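Long-range contacts in MucR Phosphodiesterase (Pseudomonas aeruginosa, PDB 5M1T), which belongs to the EAL-domain family of phosphodiesterases and carries C2E and two magnesium ions together in one pocket: residues D36-A40 and R69-P73; W119-L125 and S151-V157; V245-Q251 and G264-G268. One frame throughout, in Å; residues are numbered along the deposited sequence.

Interaction 1 of 3, residues D36-A40 and R69-P73; sequences DLRQA and RWEHP. With C2E (9,9'-[(2R,3R,3aS,5S,7aR,9R,10R,10aS,12S,14aR)-3,5,10,12-tetrahydroxy-5,12-dioxidooctahydro-2H,7H-difuro[3,2-d:3',2'-j][1,3,7,9,2,8]tetraoxadiphosphacyclododecine-2,9-diyl]bis(2-amino-1,9-dihydro-6H-purin-6-one)), chain C.
The indole of W70 lies between the two segments, with L37 over one face and H72 CD2 against the opposite face. L37 CD1 makes a CH-pi contact 4.2 Å from the centroid of the W70 six-membered ring. L37 CG is anti to the backbone N (chi1 -179°), and this carries CD1 out over the ring. A40 approaches obliquely on the same side as L37, its CB 3.8 Å from W70 NE1. The far end of the indole reaches the helix backbone, where W70 CH2 is 3.4 Å from L37 N.

The H72 ring has P73 CD above one face and D36 at its edge. H72 NE2 donates to D36 OD2 at 3.0 Å, with the N-H...O angle at 150°. The oxygen sits close to the imidazole plane. The nitrogen, however, meets it from above the carboxylate plane, and the two planes are 41° apart. The D36 side chain runs crosswise to that of H72.

W70 NE1 takes no polar partner from 36-40 and bonds to Q45 OE1. F83 meets W70 edge-to-face. H72 ND1 accepts from H75 N, so both imidazole nitrogens are engaged and the ring is held against rotation.

The contact packs the end of helix 32-38 onto the last residues of strand 61-72, in the EAL domain. R69, at the other end of the segment, takes no part in this packing; its guanidinium bonds to C2E. Its NH1 and NH2 both donate to C2E O21, each at 2.7 Å. The same short run of strand thus serves packing and ligand binding. The D36 carboxylate would probably favour a proton on H72 NE2, while the accepting ND1 matches the backbone N-H of H75.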
# COMPACT_ATOMS: atom_id res chain seq x y z
N ASP A 36 15.80 -5.83 -20.40
CA ASP A 36 16.16 -7.13 -19.88
C ASP A 36 15.27 -7.51 -18.67
O ASP A 36 14.75 -8.64 -18.62
CB ASP A 36 17.65 -7.16 -19.52
CG ASP A 36 18.55 -7.09 -20.74
OD1 ASP A 36 18.05 -7.05 -21.89
OD2 ASP A 36 19.79 -7.05 -20.56
N LEU A 37 15.05 -6.60 -17.74
CA LEU A 37 14.25 -6.94 -16.57
C LEU A 37 12.77 -7.19 -16.90
O LEU A 37 12.15 -8.10 -16.33
CB LEU A 37 14.37 -5.89 -15.46
CG LEU A 37 13.58 -6.17 -14.16
CD1 LEU A 37 14.05 -7.44 -13.49
CD2 LEU A 37 13.71 -4.99 -13.21
N ARG A 38 12.23 -6.38 -17.81
CA ARG A 38 10.87 -6.57 -18.30
C ARG A 38 10.64 -7.97 -18.80
O ARG A 38 9.56 -8.50 -18.63
CB ARG A 38 10.59 -5.69 -19.50
CG ARG A 38 10.26 -4.23 -19.23
CD ARG A 38 9.62 -3.67 -20.49
NE ARG A 38 10.09 -2.33 -20.82
CZ ARG A 38 9.59 -1.21 -20.30
NH1 ARG A 38 8.61 -1.24 -19.39
NH2 ARG A 38 10.09 -0.04 -20.70
N GLN A 39 11.62 -8.54 -19.48
CA GLN A 39 11.38 -9.85 -20.06
C GLN A 39 11.92 -11.00 -19.21
O GLN A 39 11.89 -12.14 -19.66
CB GLN A 39 11.93 -9.93 -21.48
CG GLN A 39 13.44 -10.01 -21.58
CD GLN A 39 13.89 -10.07 -23.04
OE1 GLN A 39 13.11 -9.81 -23.94
NE2 GLN A 39 15.15 -10.40 -23.26
N ALA A 40 12.41 -10.70 -18.00
CA ALA A 40 13.11 -11.71 -17.19
C ALA A 40 12.23 -12.90 -16.79
O ALA A 40 12.70 -14.04 -16.82
CB ALA A 40 13.78 -11.08 -15.95
N ARG A 69 17.19 -14.00 -7.17
CA ARG A 69 18.40 -13.86 -7.98
C ARG A 69 18.01 -13.76 -9.47
O ARG A 69 16.94 -14.23 -9.89
CB ARG A 69 19.30 -15.04 -7.75
CG ARG A 69 19.75 -15.21 -6.30
CD ARG A 69 20.98 -14.36 -6.02
NE ARG A 69 21.41 -14.40 -4.61
CZ ARG A 69 20.85 -13.73 -3.60
NH1 ARG A 69 19.79 -12.97 -3.78
NH2 ARG A 69 21.35 -13.83 -2.39
N TRP A 70 18.86 -13.15 -10.27
CA TRP A 70 18.60 -13.06 -11.70
C TRP A 70 19.77 -13.69 -12.45
O TRP A 70 20.89 -13.16 -12.44
CB TRP A 70 18.34 -11.59 -12.06
CG TRP A 70 18.04 -11.28 -13.50
CD1 TRP A 70 17.79 -12.16 -14.51
CD2 TRP A 70 17.92 -9.97 -14.07
NE1 TRP A 70 17.54 -11.48 -15.68
CE2 TRP A 70 17.61 -10.13 -15.43
CE3 TRP A 70 18.04 -8.68 -13.55
CZ2 TRP A 70 17.42 -9.04 -16.29
CZ3 TRP A 70 17.84 -7.59 -14.40
CH2 TRP A 70 17.54 -7.78 -15.76
N GLU A 71 19.54 -14.85 -13.04
CA GLU A 71 20.52 -15.49 -13.90
C GLU A 71 20.50 -14.81 -15.25
O GLU A 71 19.71 -15.13 -16.12
CB GLU A 71 20.23 -16.97 -14.12
CG GLU A 71 20.18 -17.79 -12.86
CD GLU A 71 19.75 -19.22 -13.13
OE1 GLU A 71 18.99 -19.47 -14.12
OE2 GLU A 71 20.18 -20.09 -12.34
N HIS A 72 21.42 -13.87 -15.42
CA HIS A 72 21.50 -13.12 -16.66
C HIS A 72 22.45 -13.77 -17.69
O HIS A 72 23.61 -14.08 -17.39
CB HIS A 72 21.89 -11.67 -16.37
CG HIS A 72 21.58 -10.75 -17.49
ND1 HIS A 72 22.39 -10.61 -18.59
CD2 HIS A 72 20.50 -9.96 -17.72
CE1 HIS A 72 21.86 -9.75 -19.44
NE2 HIS A 72 20.71 -9.34 -18.93
N PRO A 73 21.97 -13.96 -18.93
CA PRO A 73 22.81 -14.65 -19.92
C PRO A 73 24.16 -13.93 -20.20
O PRO A 73 25.16 -14.61 -20.41
CB PRO A 73 21.92 -14.72 -21.17
CG PRO A 73 20.89 -13.64 -21.01
CD PRO A 73 20.71 -13.45 -19.51
P1 C2E C . 17.45 -8.66 3.25
O2P C2E C . 15.97 -8.88 3.43
O1P C2E C . 18.15 -8.00 4.42
O5' C2E C . 18.10 -10.08 2.95
C5' C2E C . 19.32 -10.46 3.55
C4' C2E C . 20.49 -10.11 2.68
O4' C2E C . 21.70 -10.34 3.43
C3' C2E C . 20.59 -10.99 1.44
O3' C2E C . 21.16 -10.22 0.38
C2' C2E C . 21.55 -12.08 1.84
O2' C2E C . 22.22 -12.67 0.73
C1' C2E C . 22.51 -11.27 2.70
N9 C2E C . 23.27 -12.07 3.66
C8 C2E C . 22.81 -13.09 4.41
N7 C2E C . 23.81 -13.58 5.18
C5 C2E C . 24.91 -12.86 4.93
C6 C2E C . 26.30 -12.85 5.40
O6 C2E C . 26.67 -13.67 6.27
N1 C2E C . 27.13 -11.94 4.87
C2 C2E C . 26.73 -11.05 3.93
N2 C2E C . 27.61 -10.16 3.43
N3 C2E C . 25.46 -11.00 3.46
C4 C2E C . 24.55 -11.87 3.92
P11 C2E C . 20.51 -10.24 -1.09
O21 C2E C . 20.11 -11.67 -1.42
O11 C2E C . 21.53 -9.75 -2.07
O5A C2E C . 19.21 -9.32 -1.04
C5A C2E C . 19.37 -7.94 -0.69
C4A C2E C . 18.01 -7.33 -0.39
O4A C2E C . 17.14 -7.46 -1.50
C3A C2E C . 17.28 -8.05 0.71
O3A C2E C . 17.73 -7.67 2.00
C2A C2E C . 15.85 -7.67 0.46
O2A C2E C . 15.56 -6.37 0.96
C1A C2E C . 15.79 -7.61 -1.05
N91 C2E C . 15.17 -8.85 -1.59
C81 C2E C . 15.74 -10.04 -1.86
N71 C2E C . 14.82 -10.91 -2.38
C51 C2E C . 13.66 -10.25 -2.44
C61 C2E C . 12.28 -10.55 -2.88
O61 C2E C . 11.99 -11.68 -3.31
N11 C2E C . 11.36 -9.57 -2.78
C21 C2E C . 11.67 -8.35 -2.29
N21 C2E C . 10.71 -7.41 -2.21
N31 C2E C . 12.90 -8.00 -1.87
C41 C2E C . 13.89 -8.90 -1.92

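Interaction 2 of 3, residues W119-L125 and S151-V157; sequences WNIAVNL and SHLILEV. With MG (magnesium ion), chain D; C2E (9,9'-[(2R,3R,3aS,5S,7aR,9R,10R,10aS,12S,14aR)-3,5,10,12-tetrahydroxy-5,12-dioxidooctahydro-2H,7H-difuro[3,2-d:3',2'-j][1,3,7,9,2,8]tetraoxadiphosphacyclododecine-2,9-diyl]bis(2-amino-1,9-dihydro-6H-purin-6-one)), chain C.
V123 and L153 meet at the apolar centre, V123 CG2 lying 4.0 Å from L153 CD1. Their strands, 120-124 and 153-158, are parallel neighbours joined by a beta-alpha-beta crossover, in the TIM-barrel-like fold of EAL domains. L153 CD1 also touches I121 CG2, and L155 CD2 packs on V123 CB. L153 CG is anti to the backbone N (chi1 174°), which brings CD1 against both I121 CG2 and V123 CG2. These four residues share one face of the sheet, which helices 93-113 and 135-145 cover.

On the other face, A122 CB touches I154 CG2 at 3.8 Å. Toward the C-terminal ends, L125 CD1 reaches L155 CB and V157 CG2.

The backbones are laced in the alternating parallel pattern. I121 N donates to H152 O, and I154 N donates to I121 O. V123 N then bonds to I154 O, E156 N to V123 O, and L125 N to E156 O. The E156 N bond is nearly straight, at 177°. At the N-terminal edge H152 ND1 adds a weak bond to W119 O.

The polar edge lies at the C-terminal end, on the face of A122 and I154. N124 and E156 are paired in register there and bind the same magnesium ion. N124 OD1 is 2.2 Å from the metal, and E156 OE1 is 2.1 Å from it. E65 and D186 complete the protein ligands, with C2E O2P and a water in the remaining places. The E156 chain is stretched out to its carboxylate, and its second oxygen, OE2, forms a salt bridge with K207. This splits the work of the carboxylate and fixes its rotation. Another water sits beside the strand ends, 2.8 Å from E156 O and 3.1 Å from N124 OD1.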
# COMPACT_ATOMS: atom_id res chain seq x y z
N TRP A 119 9.74 -26.29 9.35
CA TRP A 119 10.26 -25.18 8.55
C TRP A 119 9.16 -24.21 8.15
O TRP A 119 8.06 -24.59 7.86
CB TRP A 119 10.91 -25.66 7.26
CG TRP A 119 12.16 -26.44 7.44
CD1 TRP A 119 12.73 -26.80 8.60
CD2 TRP A 119 12.97 -27.01 6.40
NE1 TRP A 119 13.86 -27.53 8.37
CE2 TRP A 119 14.03 -27.68 7.02
CE3 TRP A 119 12.87 -27.05 5.00
CZ2 TRP A 119 15.00 -28.36 6.31
CZ3 TRP A 119 13.84 -27.71 4.28
CH2 TRP A 119 14.89 -28.37 4.94
N ASN A 120 9.53 -22.94 8.17
CA ASN A 120 8.74 -21.88 7.60
C ASN A 120 9.49 -21.19 6.46
O ASN A 120 10.70 -21.36 6.31
CB ASN A 120 8.41 -20.87 8.68
CG ASN A 120 7.53 -21.46 9.76
OD1 ASN A 120 6.66 -22.34 9.48
ND2 ASN A 120 7.75 -21.03 11.01
N ILE A 121 8.78 -20.42 5.64
CA ILE A 121 9.46 -19.67 4.62
C ILE A 121 9.14 -18.19 4.74
O ILE A 121 7.99 -17.79 4.88
CB ILE A 121 9.18 -20.17 3.19
CG1 ILE A 121 10.06 -19.41 2.18
CG2 ILE A 121 7.71 -19.97 2.80
CD1 ILE A 121 10.39 -20.24 0.97
N ALA A 122 10.19 -17.39 4.66
CA ALA A 122 10.07 -15.94 4.78
C ALA A 122 10.24 -15.25 3.43
O ALA A 122 11.19 -15.49 2.71
CB ALA A 122 11.12 -15.44 5.76
N VAL A 123 9.30 -14.38 3.09
CA VAL A 123 9.32 -13.66 1.81
C VAL A 123 9.38 -12.16 2.07
O VAL A 123 8.64 -11.63 2.90
CB VAL A 123 8.06 -13.98 0.97
CG1 VAL A 123 7.97 -13.07 -0.26
CG2 VAL A 123 8.06 -15.45 0.58
N ASN A 124 10.24 -11.46 1.36
CA ASN A 124 10.37 -10.03 1.57
C ASN A 124 9.31 -9.23 0.85
O ASN A 124 8.95 -9.55 -0.29
CB ASN A 124 11.74 -9.59 1.09
CG ASN A 124 12.85 -10.09 2.00
OD1 ASN A 124 12.99 -9.62 3.12
ND2 ASN A 124 13.59 -11.07 1.54
N LEU A 125 8.84 -8.15 1.51
CA LEU A 125 7.93 -7.17 0.88
C LEU A 125 8.55 -5.77 0.84
O LEU A 125 8.92 -5.22 1.86
CB LEU A 125 6.60 -7.12 1.62
CG LEU A 125 5.81 -8.44 1.75
CD1 LEU A 125 4.55 -8.26 2.56
CD2 LEU A 125 5.42 -8.95 0.38
N SER A 151 0.56 -20.51 8.71
CA SER A 151 1.61 -20.45 9.71
C SER A 151 2.99 -20.82 9.16
O SER A 151 3.99 -20.54 9.81
CB SER A 151 1.28 -21.35 10.91
OG SER A 151 1.01 -22.69 10.50
N HIS A 152 3.06 -21.41 7.96
CA HIS A 152 4.36 -21.76 7.38
C HIS A 152 4.95 -20.67 6.47
O HIS A 152 6.02 -20.86 5.87
CB HIS A 152 4.25 -23.08 6.65
CG HIS A 152 4.14 -24.25 7.58
ND1 HIS A 152 5.11 -24.55 8.51
CD2 HIS A 152 3.17 -25.17 7.74
CE1 HIS A 152 4.74 -25.60 9.21
NE2 HIS A 152 3.57 -26.00 8.76
N LEU A 153 4.27 -19.53 6.40
CA LEU A 153 4.72 -18.40 5.63
C LEU A 153 5.03 -17.23 6.57
O LEU A 153 4.25 -16.92 7.47
CB LEU A 153 3.65 -17.97 4.65
CG LEU A 153 3.94 -16.69 3.88
CD1 LEU A 153 5.09 -16.87 2.89
CD2 LEU A 153 2.69 -16.25 3.15
N ILE A 154 6.16 -16.57 6.34
CA ILE A 154 6.55 -15.40 7.11
C ILE A 154 6.70 -14.27 6.12
O ILE A 154 7.29 -14.46 5.03
CB ILE A 154 7.89 -15.63 7.86
CG1 ILE A 154 7.68 -16.54 9.07
CG2 ILE A 154 8.53 -14.31 8.30
CD1 ILE A 154 8.97 -17.06 9.70
N LEU A 155 6.15 -13.11 6.44
CA LEU A 155 6.30 -11.96 5.59
C LEU A 155 7.17 -10.93 6.32
O LEU A 155 6.89 -10.57 7.50
CB LEU A 155 4.95 -11.41 5.21
CG LEU A 155 4.14 -12.32 4.28
CD1 LEU A 155 2.72 -11.82 4.18
CD2 LEU A 155 4.72 -12.43 2.87
N GLU A 156 8.23 -10.49 5.63
CA GLU A 156 9.17 -9.51 6.18
C GLU A 156 8.97 -8.08 5.60
O GLU A 156 9.10 -7.88 4.40
CB GLU A 156 10.61 -9.98 5.92
CG GLU A 156 10.97 -11.33 6.53
CD GLU A 156 12.46 -11.68 6.46
OE1 GLU A 156 13.26 -10.84 5.97
OE2 GLU A 156 12.81 -12.82 6.89
N VAL A 157 8.67 -7.13 6.47
CA VAL A 157 8.54 -5.74 6.10
C VAL A 157 9.59 -4.99 6.91
O VAL A 157 9.86 -5.31 8.09
CB VAL A 157 7.13 -5.21 6.45
CG1 VAL A 157 6.94 -3.79 5.95
CG2 VAL A 157 6.07 -6.07 5.79
MG MG D . 14.63 -9.94 4.62
P1 C2E C . 17.45 -8.66 3.25
O2P C2E C . 15.97 -8.88 3.43
O1P C2E C . 18.15 -8.00 4.42
O5' C2E C . 18.10 -10.08 2.95
C5' C2E C . 19.32 -10.46 3.55
C4' C2E C . 20.49 -10.11 2.68
O4' C2E C . 21.70 -10.34 3.43
C3' C2E C . 20.59 -10.99 1.44
O3' C2E C . 21.16 -10.22 0.38
C2' C2E C . 21.55 -12.08 1.84
O2' C2E C . 22.22 -12.67 0.73
C1' C2E C . 22.51 -11.27 2.70
N9 C2E C . 23.27 -12.07 3.66
C8 C2E C . 22.81 -13.09 4.41
N7 C2E C . 23.81 -13.58 5.18
C5 C2E C . 24.91 -12.86 4.93
C6 C2E C . 26.30 -12.85 5.40
O6 C2E C . 26.67 -13.67 6.27
N1 C2E C . 27.13 -11.94 4.87
C2 C2E C . 26.73 -11.05 3.93
N2 C2E C . 27.61 -10.16 3.43
N3 C2E C . 25.46 -11.00 3.46
C4 C2E C . 24.55 -11.87 3.92
P11 C2E C . 20.51 -10.24 -1.09
O21 C2E C . 20.11 -11.67 -1.42
O11 C2E C . 21.53 -9.75 -2.07
O5A C2E C . 19.21 -9.32 -1.04
C5A C2E C . 19.37 -7.94 -0.69
C4A C2E C . 18.01 -7.33 -0.39
O4A C2E C . 17.14 -7.46 -1.50
C3A C2E C . 17.28 -8.05 0.71
O3A C2E C . 17.73 -7.67 2.00
C2A C2E C . 15.85 -7.67 0.46
O2A C2E C . 15.56 -6.37 0.96
C1A C2E C . 15.79 -7.61 -1.05
N91 C2E C . 15.17 -8.85 -1.59
C81 C2E C . 15.74 -10.04 -1.86
N71 C2E C . 14.82 -10.91 -2.38
C51 C2E C . 13.66 -10.25 -2.44
C61 C2E C . 12.28 -10.55 -2.88
O61 C2E C . 11.99 -11.68 -3.31
N11 C2E C . 11.36 -9.57 -2.78
C21 C2E C . 11.67 -8.35 -2.29
N21 C2E C . 10.71 -7.41 -2.21
N31 C2E C . 12.90 -8.00 -1.87
C41 C2E C . 13.89 -8.90 -1.92
O HOH W 1 11.60 -6.91 3.69
O HOH W 2 16.36 -10.62 5.72

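Interaction 3 of 3, residues V245-Q251 and G264-G268; sequences VETEAQQ and GFLLG. With C2E (9,9'-[(2R,3R,3aS,5S,7aR,9R,10R,10aS,12S,14aR)-3,5,10,12-tetrahydroxy-5,12-dioxidooctahydro-2H,7H-difuro[3,2-d:3',2'-j][1,3,7,9,2,8]tetraoxadiphosphacyclododecine-2,9-diyl]bis(2-amino-1,9-dihydro-6H-purin-6-one)), chain C.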
# COMPACT_ATOMS: atom_id res chain seq x y z
N VAL A 245 25.63 -13.36 9.99
CA VAL A 245 26.62 -14.02 10.83
C VAL A 245 27.64 -14.69 9.94
O VAL A 245 27.32 -15.67 9.24
CB VAL A 245 25.95 -15.06 11.76
CG1 VAL A 245 26.97 -15.79 12.64
CG2 VAL A 245 24.89 -14.37 12.63
N GLU A 246 28.86 -14.16 9.97
CA GLU A 246 29.96 -14.67 9.17
C GLU A 246 31.10 -15.32 9.94
O GLU A 246 31.86 -16.05 9.35
CB GLU A 246 30.57 -13.53 8.35
CG GLU A 246 29.58 -12.90 7.39
CD GLU A 246 30.12 -11.74 6.58
OE1 GLU A 246 31.08 -11.05 7.06
OE2 GLU A 246 29.56 -11.51 5.48
N THR A 247 31.26 -15.06 11.23
CA THR A 247 32.41 -15.57 11.95
C THR A 247 31.98 -16.35 13.19
O THR A 247 30.90 -16.14 13.73
CB THR A 247 33.35 -14.42 12.40
OG1 THR A 247 32.75 -13.70 13.48
CG2 THR A 247 33.61 -13.47 11.27
N GLU A 248 32.87 -17.22 13.66
CA GLU A 248 32.61 -18.00 14.88
C GLU A 248 32.40 -17.09 16.08
O GLU A 248 31.53 -17.37 16.90
CB GLU A 248 33.74 -18.99 15.16
CG GLU A 248 33.93 -19.99 14.02
CD GLU A 248 34.58 -21.30 14.41
OE1 GLU A 248 35.54 -21.28 15.22
OE2 GLU A 248 34.14 -22.37 13.92
N ALA A 249 33.17 -16.01 16.17
CA ALA A 249 33.06 -15.12 17.31
C ALA A 249 31.74 -14.34 17.36
O ALA A 249 31.18 -14.14 18.43
CB ALA A 249 34.26 -14.18 17.38
N GLN A 250 31.24 -13.91 16.20
CA GLN A 250 29.88 -13.36 16.10
C GLN A 250 28.83 -14.37 16.58
O GLN A 250 27.92 -14.03 17.36
CB GLN A 250 29.56 -12.94 14.67
CG GLN A 250 30.31 -11.69 14.19
CD GLN A 250 30.30 -11.55 12.67
OE1 GLN A 250 29.95 -12.49 12.00
NE2 GLN A 250 30.64 -10.38 12.14
N GLN A 251 28.94 -15.59 16.08
CA GLN A 251 28.04 -16.67 16.46
C GLN A 251 28.02 -16.85 17.97
O GLN A 251 26.97 -16.88 18.58
CB GLN A 251 28.48 -17.97 15.80
CG GLN A 251 27.68 -19.17 16.25
CD GLN A 251 28.08 -20.45 15.56
OE1 GLN A 251 29.26 -20.74 15.39
NE2 GLN A 251 27.08 -21.26 15.19
N GLY A 264 23.20 -16.42 8.23
CA GLY A 264 24.45 -15.88 7.73
C GLY A 264 25.26 -16.89 6.99
O GLY A 264 24.99 -18.11 7.07
N PHE A 265 26.27 -16.39 6.27
CA PHE A 265 27.16 -17.22 5.47
C PHE A 265 27.84 -18.34 6.28
O PHE A 265 28.05 -19.42 5.77
CB PHE A 265 28.23 -16.39 4.79
CG PHE A 265 27.71 -15.53 3.68
CD1 PHE A 265 26.38 -15.54 3.32
CD2 PHE A 265 28.58 -14.74 2.97
CE1 PHE A 265 25.93 -14.78 2.29
CE2 PHE A 265 28.13 -13.96 1.95
CZ PHE A 265 26.79 -13.98 1.61
N LEU A 266 28.14 -18.09 7.54
CA LEU A 266 28.77 -19.09 8.40
C LEU A 266 27.87 -20.32 8.56
O LEU A 266 28.35 -21.43 8.60
CB LEU A 266 29.06 -18.50 9.78
CG LEU A 266 29.83 -19.46 10.72
CD1 LEU A 266 31.30 -19.56 10.30
CD2 LEU A 266 29.72 -19.08 12.20
N LEU A 267 26.57 -20.08 8.66
CA LEU A 267 25.60 -21.14 8.87
C LEU A 267 25.03 -21.73 7.57
O LEU A 267 24.46 -22.83 7.57
CB LEU A 267 24.45 -20.61 9.72
CG LEU A 267 25.04 -20.07 11.02
CD1 LEU A 267 24.21 -18.96 11.59
CD2 LEU A 267 25.20 -21.21 12.02
N GLY A 268 25.18 -21.01 6.47
CA GLY A 268 24.72 -21.49 5.18
C GLY A 268 24.34 -20.34 4.26
O GLY A 268 23.52 -19.52 4.62
P1 C2E C . 17.45 -8.66 3.25
O2P C2E C . 15.97 -8.88 3.43
O1P C2E C . 18.15 -8.00 4.42
O5' C2E C . 18.10 -10.08 2.95
C5' C2E C . 19.32 -10.46 3.55
C4' C2E C . 20.49 -10.11 2.68
O4' C2E C . 21.70 -10.34 3.43
C3' C2E C . 20.59 -10.99 1.44
O3' C2E C . 21.16 -10.22 0.38
C2' C2E C . 21.55 -12.08 1.84
O2' C2E C . 22.22 -12.67 0.73
C1' C2E C . 22.51 -11.27 2.70
N9 C2E C . 23.27 -12.07 3.66
C8 C2E C . 22.81 -13.09 4.41
N7 C2E C . 23.81 -13.58 5.18
C5 C2E C . 24.91 -12.86 4.93
C6 C2E C . 26.30 -12.85 5.40
O6 C2E C . 26.67 -13.67 6.27
N1 C2E C . 27.13 -11.94 4.87
C2 C2E C . 26.73 -11.05 3.93
N2 C2E C . 27.61 -10.16 3.43
N3 C2E C . 25.46 -11.00 3.46
C4 C2E C . 24.55 -11.87 3.92
P11 C2E C . 20.51 -10.24 -1.09
O21 C2E C . 20.11 -11.67 -1.42
O11 C2E C . 21.53 -9.75 -2.07
O5A C2E C . 19.21 -9.32 -1.04
C5A C2E C . 19.37 -7.94 -0.69
C4A C2E C . 18.01 -7.33 -0.39
O4A C2E C . 17.14 -7.46 -1.50
C3A C2E C . 17.28 -8.05 0.71
O3A C2E C . 17.73 -7.67 2.00
C2A C2E C . 15.85 -7.67 0.46
O2A C2E C . 15.56 -6.37 0.96
C1A C2E C . 15.79 -7.61 -1.05
N91 C2E C . 15.17 -8.85 -1.59
C81 C2E C . 15.74 -10.04 -1.86
N71 C2E C . 14.82 -10.91 -2.38
C51 C2E C . 13.66 -10.25 -2.44
C61 C2E C . 12.28 -10.55 -2.88
O61 C2E C . 11.99 -11.68 -3.31
N11 C2E C . 11.36 -9.57 -2.78
C21 C2E C . 11.67 -8.35 -2.29
N21 C2E C . 10.71 -7.41 -2.21
N31 C2E C . 12.90 -8.00 -1.87
C41 C2E C . 13.89 -8.90 -1.92
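V245 O takes one hydrogen bond from the facing segment, from L266 N, with G264 CA as a weaker C-H contact beside it. The L266 N bond is 3.1 Å long to V245 O, in the carbonyl plane and with an N-H...O angle of 162°. G264 CA lies 3.2 Å from V245 O. G264 has no side chain, and its CA comes up beside the oxygen, tilted from the carbonyl plane.

The L266 side chain also points to the other segment and lies on its backbone. Its CD2 is 3.5 Å from T247 O and also touches Q251 OE1. Q251 lies crosswise to L266. L267 reaches V245 CB with CD1 and Q251 NE2 with CD2. That amide nitrogen is itself held by P57 O.

Within 245-251 the helix start is well fixed. T247 and Q250 form a capping box, in which Q250 N donates to T247 OG1. Q250 OE1 accepts from both E246 N, at 2.8 Å, and T247 N, so two bonds hold this amide and the turn before the helix.

The two segments also share one end of C2E. F265 N donates to C2E O6 at 2.7 Å in a straight bond. E246 comes to the base edge with its chain reaching straight out, and OE2 accepts from C2E N1 and, weakly, from N2. The base is held along its edge by a carboxylate and a backbone N-H. The F265 ring lies over one face of it, with CD1 3.4 Å from C2E C6.

In the fold, 264-268 is a loop that follows strand 261-263, while 245-251 leads from strand 239-243 into helix 248-257. V245 is backbone-bonded to Q263, L262 lies against both Q251 and L267, and helix 210-214 flanks E246 and Q250.

The three contacts follow one another along the chain, and none nests in or crosses another. Interaction 1 comes first and closes a loop that holds most of the hairpin of strands 46-55 and 61-72, tying the N-terminal helix to its end. Interaction 2 closes a loop of helices and sets strand 120-124, the neighbour of 61-72, beside strand 153-158. Interaction 3 closes a short loop near the C terminus, around helix 248-257 and strand 261-263. The centres of interactions 1 and 3 are about 30 Å apart. All three touch C2E, which bridges these separate parts of the EAL domain.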